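Local coordinates for cobalamin biosynthesis protein (cbiD) (Archaeoglobus fulgidus, PDB 1SR8) that probably methylates C-1 of cobalt-precorrin-5B with S-adenosyl-L-methionine, giving cobalt-precorrin-6A on the anaerobic route to adenosylcobalamin, at residues K218-L221 and Y222-K226. Residues are numbered along the deposited sequence; the frame is centred on the assembly and turned at random.
Sequences KAWL and YARKK
Over one face of the Trp220 indole runs the Arg224 side chain, one helical turn on: CG of Arg224 sits 3.8 Å from the centroid of the six-membered ring of Trp220, almost on its normal, a CH-pi contact. CD of Arg224 continues across that face, 3.7 Å from CH2 of Trp220, and the guanidinium keeps nearly the same tilt, its plane 13° from the ring's. The indole NE1 of Trp220 makes a weak hydrogen bond to the backbone O of Pro232. On the Tyr222 ring, CG of Lys226 lies 3.5 Å above one face, displaced toward the rim. With chi1 at -177° the Trp220 ring is set beside its own carbonyl carbon, and the bends of Arg224 at chi2 and chi3 lay its methylenes along that ring. Both side chains belong to helix 217-226, the crossover of a beta-alpha-beta unit between parallel strands 210-214 and 231-234; Ala219 packs on Thr214 of the first strand, Ala223 on Thr214 and Ala212. A serine in place of Trp220 would probably leave the Arg224 chain without its flat support and the Pro232 carbonyl without the indole N-H. Backbone i+4 to i bonds close the turn, among them Ala223 N to Ala219 O at 2.9 Å.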
# COMPACT_ATOMS: atom_id res chain seq x y z
N LYS A 218 -7.28 4.14 6.19
CA LYS A 218 -8.19 4.04 7.33
C LYS A 218 -9.17 5.20 7.32
O LYS A 218 -10.36 5.02 7.57
CB LYS A 218 -7.42 4.00 8.65
CG LYS A 218 -6.40 2.86 8.70
CD LYS A 218 -5.73 2.69 10.07
CE LYS A 218 -4.30 2.16 9.93
NZ LYS A 218 -4.20 0.84 9.22
N ALA A 219 -8.65 6.39 7.01
CA ALA A 219 -9.46 7.61 6.94
C ALA A 219 -10.50 7.48 5.83
O ALA A 219 -11.66 7.86 5.99
CB ALA A 219 -8.57 8.81 6.66
N TRP A 220 -10.05 6.93 4.71
CA TRP A 220 -10.88 6.71 3.54
C TRP A 220 -12.04 5.79 3.89
O TRP A 220 -13.17 6.03 3.48
CB TRP A 220 -10.02 6.08 2.44
CG TRP A 220 -10.70 5.84 1.12
CD1 TRP A 220 -10.80 6.72 0.08
CD2 TRP A 220 -11.31 4.63 0.68
NE1 TRP A 220 -11.43 6.13 -0.99
CE2 TRP A 220 -11.76 4.84 -0.65
CE3 TRP A 220 -11.53 3.38 1.27
CZ2 TRP A 220 -12.40 3.85 -1.39
CZ3 TRP A 220 -12.17 2.39 0.53
CH2 TRP A 220 -12.60 2.63 -0.79
N LEU A 221 -11.75 4.74 4.65
CA LEU A 221 -12.77 3.78 5.08
C LEU A 221 -13.75 4.48 6.00
O LEU A 221 -14.95 4.22 5.96
CB LEU A 221 -12.13 2.60 5.81
CG LEU A 221 -11.38 1.59 4.93
CD1 LEU A 221 -10.61 0.60 5.79
CD2 LEU A 221 -12.37 0.86 4.05
N TYR A 222 -13.23 5.36 6.84
CA TYR A 222 -14.08 6.08 7.77
C TYR A 222 -15.05 6.97 7.00
O TYR A 222 -16.24 6.97 7.28
CB TYR A 222 -13.24 6.95 8.69
CG TYR A 222 -14.04 7.59 9.79
CD1 TYR A 222 -14.41 6.87 10.93
CD2 TYR A 222 -14.43 8.93 9.71
CE1 TYR A 222 -15.13 7.47 11.96
CE2 TYR A 222 -15.16 9.54 10.73
CZ TYR A 222 -15.50 8.81 11.85
OH TYR A 222 -16.19 9.42 12.88
N ALA A 223 -14.53 7.72 6.04
CA ALA A 223 -15.36 8.61 5.24
C ALA A 223 -16.42 7.82 4.44
O ALA A 223 -17.55 8.28 4.29
CB ALA A 223 -14.49 9.42 4.28
N ARG A 224 -16.03 6.66 3.93
CA ARG A 224 -16.93 5.81 3.16
C ARG A 224 -18.15 5.46 3.99
O ARG A 224 -19.27 5.37 3.48
CB ARG A 224 -16.23 4.50 2.78
CG ARG A 224 -15.22 4.60 1.67
CD ARG A 224 -15.81 4.05 0.40
NE ARG A 224 -16.14 2.63 0.53
CZ ARG A 224 -16.91 1.96 -0.32
NH1 ARG A 224 -17.44 2.57 -1.37
NH2 ARG A 224 -17.16 0.67 -0.13
N LYS A 225 -17.90 5.27 5.28
CA LYS A 225 -18.93 4.88 6.22
C LYS A 225 -19.74 6.04 6.79
O LYS A 225 -20.97 6.01 6.77
CB LYS A 225 -18.28 4.07 7.35
CG LYS A 225 -19.24 3.45 8.36
CD LYS A 225 -18.56 2.39 9.22
CE LYS A 225 -19.57 1.66 10.11
NZ LYS A 225 -19.01 0.46 10.80
N LYS A 226 -19.05 7.07 7.29
CA LYS A 226 -19.70 8.23 7.91
C LYS A 226 -20.16 9.36 6.99
O LYS A 226 -21.00 10.16 7.38
CB LYS A 226 -18.79 8.81 9.00
CG LYS A 226 -18.34 7.79 10.02
CD LYS A 226 -19.52 7.00 10.58
CE LYS A 226 -19.05 5.77 11.37
NZ LYS A 226 -20.16 4.80 11.67